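Local coordinates for cell envelope-related transcriptional attenuator domain-containing protein (Streptococcus agalactiae, PDB 3OKZ) that is of unknown function but, as a LytR/CpsA/Psr protein, probably attaches glycopolymers to the cell wall, at residues 18-23 against 109-114; 49-54 against 277-282. All blocks are in the same frame, centred on the assembly; numbering follows the deposited sequence.

Overall arrangement
Both contacts grip the same end of the mixed beta sheet of the LytR/CpsA/Psr domain, their centres about 12 Å apart. Contact 1 joins strand 20-28 to its parallel neighbour 111-116; contact 2 ties the end of strand 41-51, the antiparallel neighbour on the other side of 20-28, to the residues that close helix 264-277. Along the chain the four segments alternate, 18-23, 49-54, 109-114, 277-282, so helix 264-277, late in the sequence, packs back on strands that come early in it. The contacts meet directly: Phe20 pairs with Ile50 through the backbone, Lys18 reaches Asp279, and Leu278 packs on the backbone of Phe20. Strand 20-28 thus links the two.

Contact 1: 18-23 against 109-114; sequences KPFSIL and VDYFMQ
Ser21, Ile22 and Leu23 run alongside Asp110, Tyr111 and Phe112 as parallel neighbours in the mixed sheet of the LytR/CpsA/Psr domain. Tyr111 N gives its hydrogen to Ser21 O at 2.8 Å. One step on, the bond from Leu23 N to Tyr111 O is longer, 3.3 Å, with the donor well above the carbonyl plane. Met113 N then donates to Leu23 O at 2.7 Å.

Before the ladder begins, Asp110 reaches back with its carboxylate. OD1 accepts from Ser21 N at 3.1 Å, on its anti side and somewhat out of the carboxylate plane, while OD2 is held by Ser11. Ser21 answers with its hydroxyl, whose OG takes a weak bond from Asp110 N.

Ile22 and Tyr111 share one face of the sheet. With CG1 anti to the backbone N (chi1 179°), Ile22 extends CD1 onto Met113 CB, 3.6 Å away. The edge of the Tyr111 ring points at the face of Phe20 in an offset edge-to-face pair with planes at 90°, Tyr111 CD1 coming within 3.5 Å of Phe20 CD1. The opposite face carries Leu23 and Phe112, where Leu23 CB also meets Val109 CG1; helix 93-105 covers this side through Leu98 and Ala94.

Farther out, Tyr234 packs against Phe20, and the Tyr111 ring is held at its far end by a hydrogen bond between its OH and Ile14 N.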
loop_
_atom_site.group_PDB
_atom_site.type_symbol
_atom_site.label_atom_id
_atom_site.label_comp_id
_atom_site.label_asym_id
_atom_site.label_seq_id
_atom_site.Cartn_x
_atom_site.Cartn_y
_atom_site.Cartn_z
ATOM N N LYS A 18 11.372 -0.428 18.448
ATOM C CA LYS A 18 10.546 -1.636 18.463
ATOM C C LYS A 18 9.976 -1.871 17.056
ATOM O O LYS A 18 9.670 -0.913 16.339
ATOM C CB LYS A 18 9.405 -1.453 19.468
ATOM C CG LYS A 18 8.508 -2.668 19.650
ATOM C CD LYS A 18 9.251 -3.851 20.284
ATOM C CE LYS A 18 8.408 -5.130 20.234
ATOM N NZ LYS A 18 9.173 -6.356 20.613
ATOM N N PRO A 19 9.835 -3.146 16.637
ATOM C CA PRO A 19 9.297 -3.480 15.312
ATOM C C PRO A 19 7.978 -2.750 15.088
ATOM O O PRO A 19 7.197 -2.573 16.025
ATOM C CB PRO A 19 9.096 -4.987 15.394
ATOM C CG PRO A 19 10.177 -5.415 16.304
ATOM C CD PRO A 19 10.132 -4.376 17.390
ATOM N N PHE A 20 7.707 -2.324 13.862
ATOM C CA PHE A 20 6.458 -1.623 13.666
ATOM C C PHE A 20 5.808 -1.839 12.314
ATOM O O PHE A 20 6.411 -2.407 11.404
ATOM C CB PHE A 20 6.669 -0.139 13.923
ATOM C CG PHE A 20 7.521 0.539 12.890
ATOM C CD1 PHE A 20 6.936 1.172 11.793
ATOM C CD2 PHE A 20 8.911 0.556 13.015
ATOM C CE1 PHE A 20 7.726 1.818 10.840
ATOM C CE2 PHE A 20 9.709 1.204 12.062
ATOM C CZ PHE A 20 9.117 1.834 10.977
ATOM N N SER A 21 4.554 -1.399 12.217
ATOM C CA SER A 21 3.775 -1.514 10.994
ATOM C C SER A 21 3.349 -0.143 10.539
ATOM O O SER A 21 2.929 0.692 11.338
ATOM C CB SER A 21 2.526 -2.374 11.207
ATOM O OG SER A 21 1.569 -1.743 12.049
ATOM N N ILE A 22 3.486 0.086 9.244
ATOM C CA ILE A 22 3.088 1.348 8.665
ATOM C C ILE A 22 2.264 1.044 7.422
ATOM O O ILE A 22 2.614 0.177 6.615
ATOM C CB ILE A 22 4.315 2.200 8.289
ATOM C CG1 ILE A 22 3.865 3.516 7.650
ATOM C CG2 ILE A 22 5.221 1.415 7.366
ATOM C CD1 ILE A 22 5.014 4.446 7.248
ATOM N N LEU A 23 1.140 1.732 7.304
ATOM C CA LEU A 23 0.276 1.570 6.156
ATOM C C LEU A 23 0.778 2.571 5.153
ATOM O O LEU A 23 0.654 3.786 5.354
ATOM C CB LEU A 23 -1.166 1.896 6.508
ATOM C CG LEU A 23 -2.118 1.775 5.318
ATOM C CD1 LEU A 23 -2.015 0.375 4.748
ATOM C CD2 LEU A 23 -3.540 2.057 5.758
ATOM N N VAL A 109 -2.282 -0.715 13.437
ATOM C CA VAL A 109 -1.232 -0.260 12.528
ATOM C C VAL A 109 -0.457 0.941 13.079
ATOM O O VAL A 109 -0.900 2.078 12.961
ATOM C CB VAL A 109 -1.846 0.126 11.160
ATOM C CG1 VAL A 109 -0.753 0.497 10.182
ATOM C CG2 VAL A 109 -2.679 -1.018 10.631
ATOM N N ASP A 110 0.704 0.678 13.659
ATOM C CA ASP A 110 1.559 1.715 14.232
ATOM C C ASP A 110 1.535 3.083 13.539
ATOM O O ASP A 110 1.130 4.089 14.127
ATOM C CB ASP A 110 2.995 1.193 14.283
ATOM C CG ASP A 110 3.197 0.168 15.370
ATOM O OD1 ASP A 110 4.046 -0.726 15.205
ATOM O OD2 ASP A 110 2.508 0.265 16.402
ATOM N N TYR A 111 1.972 3.123 12.289
ATOM C CA TYR A 111 2.008 4.385 11.570
ATOM C C TYR A 111 1.209 4.376 10.276
ATOM O O TYR A 111 0.447 3.456 10.001
ATOM C CB TYR A 111 3.464 4.788 11.302
ATOM C CG TYR A 111 4.273 4.842 12.569
ATOM C CD1 TYR A 111 4.957 3.722 13.033
ATOM C CD2 TYR A 111 4.263 5.987 13.368
ATOM C CE1 TYR A 111 5.605 3.735 14.269
ATOM C CE2 TYR A 111 4.904 6.010 14.607
ATOM C CZ TYR A 111 5.568 4.882 15.054
ATOM O OH TYR A 111 6.146 4.891 16.302
ATOM N N PHE A 112 1.396 5.415 9.480
ATOM C CA PHE A 112 0.669 5.551 8.241
ATOM C C PHE A 112 1.345 6.604 7.377
ATOM O O PHE A 112 1.736 7.673 7.854
ATOM C CB PHE A 112 -0.763 5.978 8.564
ATOM C CG PHE A 112 -1.422 6.769 7.486
ATOM C CD1 PHE A 112 -2.100 6.129 6.446
ATOM C CD2 PHE A 112 -1.347 8.162 7.494
ATOM C CE1 PHE A 112 -2.696 6.859 5.421
ATOM C CE2 PHE A 112 -1.937 8.910 6.475
ATOM C CZ PHE A 112 -2.614 8.252 5.433
HETATM N N MSE A 113 1.484 6.299 6.098
HETATM C CA MSE A 113 2.099 7.249 5.197
HETATM C C MSE A 113 1.363 7.295 3.868
HETATM O O MSE A 113 0.996 6.258 3.291
HETATM C CB MSE A 113 3.562 6.887 4.967
HETATM C CG MSE A 113 4.265 7.818 4.002
HETATM SE SE MSE A 113 6.109 7.375 3.723
HETATM C CE MSE A 113 6.907 8.520 5.035
ATOM N N GLN A 114 1.128 8.508 3.390
ATOM C CA GLN A 114 0.457 8.664 2.113
ATOM C C GLN A 114 1.233 9.627 1.245
ATOM O O GLN A 114 1.750 10.634 1.733
ATOM C CB GLN A 114 -0.985 9.141 2.310
ATOM C CG GLN A 114 -1.165 10.543 2.868
ATOM C CD GLN A 114 -2.608 10.781 3.286
ATOM O OE1 GLN A 114 -3.532 10.153 2.764
ATOM N NE2 GLN A 114 -2.808 11.690 4.224
#

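Contact 2: 49-54 against 277-282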
loop_
_atom_site.group_PDB
_atom_site.type_symbol
_atom_site.label_atom_id
_atom_site.label_comp_id
_atom_site.label_asym_id
_atom_site.label_seq_id
_atom_site.Cartn_x
_atom_site.Cartn_y
_atom_site.Cartn_z
ATOM N N THR A 49 5.895 -4.022 7.322
ATOM C CA THR A 49 6.420 -4.420 8.626
ATOM C C THR A 49 7.914 -4.188 8.582
ATOM O O THR A 49 8.543 -4.420 7.545
ATOM C CB THR A 49 6.239 -5.908 8.916
ATOM O OG1 THR A 49 7.000 -6.661 7.970
ATOM C CG2 THR A 49 4.795 -6.305 8.837
ATOM N N ILE A 50 8.466 -3.727 9.704
ATOM C CA ILE A 50 9.906 -3.482 9.854
ATOM C C ILE A 50 10.279 -3.946 11.253
ATOM O O ILE A 50 9.707 -3.476 12.244
ATOM C CB ILE A 50 10.282 -1.978 9.742
ATOM C CG1 ILE A 50 9.753 -1.385 8.437
ATOM C CG2 ILE A 50 11.795 -1.822 9.794
ATOM C CD1 ILE A 50 8.847 -0.187 8.645
ATOM N N ASN A 51 11.219 -4.883 11.336
ATOM C CA ASN A 51 11.654 -5.408 12.626
ATOM C C ASN A 51 13.150 -5.194 12.767
ATOM O O ASN A 51 13.953 -5.962 12.227
ATOM C CB ASN A 51 11.344 -6.894 12.729
ATOM C CG ASN A 51 11.589 -7.433 14.113
ATOM O OD1 ASN A 51 12.664 -7.252 14.677
ATOM N ND2 ASN A 51 10.591 -8.103 14.670
ATOM N N PRO A 52 13.547 -4.152 13.509
ATOM C CA PRO A 52 14.960 -3.822 13.720
ATOM C C PRO A 52 15.741 -4.978 14.332
ATOM O O PRO A 52 16.938 -5.149 14.085
ATOM C CB PRO A 52 14.884 -2.612 14.642
ATOM C CG PRO A 52 13.662 -2.904 15.461
ATOM C CD PRO A 52 12.685 -3.360 14.406
ATOM N N LYS A 53 15.029 -5.772 15.121
ATOM C CA LYS A 53 15.592 -6.919 15.815
ATOM C C LYS A 53 15.974 -8.036 14.840
ATOM O O LYS A 53 17.160 -8.281 14.607
ATOM C CB LYS A 53 14.563 -7.414 16.841
ATOM C CG LYS A 53 15.094 -8.273 17.962
ATOM C CD LYS A 53 14.001 -8.540 18.989
ATOM C CE LYS A 53 12.806 -9.255 18.370
ATOM N NZ LYS A 53 11.740 -9.546 19.368
ATOM N N THR A 54 14.970 -8.700 14.268
ATOM C CA THR A 54 15.190 -9.797 13.325
ATOM C C THR A 54 15.834 -9.302 12.043
ATOM O O THR A 54 16.176 -10.101 11.160
ATOM C CB THR A 54 13.885 -10.475 12.930
ATOM O OG1 THR A 54 13.144 -9.607 12.057
ATOM C CG2 THR A 54 13.062 -10.790 14.168
ATOM N N GLU A 277 5.632 -10.837 12.688
ATOM C CA GLU A 277 6.604 -9.793 12.355
ATOM C C GLU A 277 6.636 -8.669 13.380
ATOM O O GLU A 277 7.711 -8.176 13.732
ATOM C CB GLU A 277 6.295 -9.181 10.985
ATOM C CG GLU A 277 6.446 -10.136 9.835
ATOM C CD GLU A 277 7.776 -10.845 9.864
ATOM O OE1 GLU A 277 8.787 -10.185 10.193
ATOM O OE2 GLU A 277 7.813 -12.056 9.552
ATOM N N LEU A 278 5.462 -8.249 13.842
ATOM C CA LEU A 278 5.401 -7.163 14.814
ATOM C C LEU A 278 5.498 -7.666 16.250
ATOM O O LEU A 278 5.238 -6.911 17.197
ATOM C CB LEU A 278 4.109 -6.353 14.647
ATOM C CG LEU A 278 3.840 -5.571 13.354
ATOM C CD1 LEU A 278 5.152 -5.289 12.615
ATOM C CD2 LEU A 278 2.889 -6.356 12.480
ATOM N N ASP A 279 5.892 -8.930 16.411
ATOM C CA ASP A 279 6.008 -9.522 17.742
ATOM C C ASP A 279 4.657 -9.446 18.452
ATOM O O ASP A 279 4.545 -8.903 19.558
ATOM C CB ASP A 279 7.067 -8.797 18.591
ATOM C CG ASP A 279 8.491 -9.277 18.310
ATOM O OD1 ASP A 279 8.665 -10.410 17.813
ATOM O OD2 ASP A 279 9.444 -8.521 18.611
ATOM N N LYS A 280 3.629 -9.969 17.792
ATOM C CA LYS A 280 2.280 -9.997 18.351
ATOM C C LYS A 280 1.819 -11.443 18.410
ATOM O O LYS A 280 2.239 -12.271 17.611
ATOM C CB LYS A 280 1.318 -9.195 17.481
ATOM C CG LYS A 280 1.543 -7.705 17.534
ATOM C CD LYS A 280 0.775 -6.999 16.426
ATOM C CE LYS A 280 0.915 -5.499 16.537
ATOM N NZ LYS A 280 0.257 -4.990 17.763
ATOM N N LYS A 281 0.965 -11.751 19.371
ATOM C CA LYS A 281 0.466 -13.105 19.497
ATOM C C LYS A 281 -0.420 -13.377 18.288
ATOM O O LYS A 281 -1.076 -12.468 17.777
ATOM C CB LYS A 281 -0.330 -13.255 20.799
ATOM C CG LYS A 281 0.518 -13.178 22.067
ATOM C CD LYS A 281 -0.282 -13.659 23.259
ATOM C CE LYS A 281 0.580 -13.818 24.496
ATOM N NZ LYS A 281 -0.230 -14.314 25.652
ATOM N N ARG A 282 -0.430 -14.617 17.817
ATOM C CA ARG A 282 -1.248 -14.971 16.669
ATOM C C ARG A 282 -2.566 -15.504 17.198
ATOM O O ARG A 282 -2.636 -15.936 18.345
ATOM C CB ARG A 282 -0.554 -16.047 15.823
ATOM C CG ARG A 282 0.825 -15.657 15.296
ATOM C CD ARG A 282 1.859 -15.653 16.410
ATOM N NE ARG A 282 3.172 -15.184 15.966
ATOM C CZ ARG A 282 4.207 -14.988 16.779
ATOM N NH1 ARG A 282 4.082 -15.221 18.079
ATOM N NH2 ARG A 282 5.366 -14.550 16.300
HETATM O O HOH W 1 10.892 -11.170 11.502
#
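Lys53 NZ and Asp279 OD2 form a salt bridge 2.6 Å long, the ammonium meeting the oxygen on its syn side and somewhat out of the carboxylate plane. The lysine chain is extended except for a bend at chi3 (60°), which carries NZ across to the acid. Lys18 binds the same OD2, so two lysines share one carboxylate oxygen. Beside this bridge, Asn51 ND2 donates to Glu277 O at 3.0 Å. The bond is fairly straight (160° at the hydrogen), and the carbonyl oxygen lies close to the amide plane.

Asn51 also works within its own segment: OD1 accepts from Thr54 N in an Asx motif, although the position of that oxygen is less certain than the rest. A water joins the far end of the turn to the helix, lying 2.7 Å from Glu277 OE1, to which it donates, and 2.8 Å from Thr54 OG1.

What these groups grip is the C-terminal end of helix 264-277. Asp279, with positive phi, is the C-prime residue of the Schellman motif closing the helix, in which Lys280 N returns to Lys275 O and Asp279 N to Lys276 O.

Deeper in, the contact becomes apolar. Thr49 lies across both Glu277 and Leu278 at about a right angle, its CB 3.9 Å from Glu277 CB and equally far from Leu278 CD1. Its hydroxyl is turned to Thr58 on the neighbouring strand 56-62, and Ile274 extends the packing.

The positive ends of Lys53 and Lys18 would be expected to favour an ionised Asp279. At the helix C-terminus, where the Schellman turn ends the regular bonding, the Glu277 carbonyl receives a side-chain donor instead; strand end and helix end are therefore joined through complementary polar groups over a small apolar base.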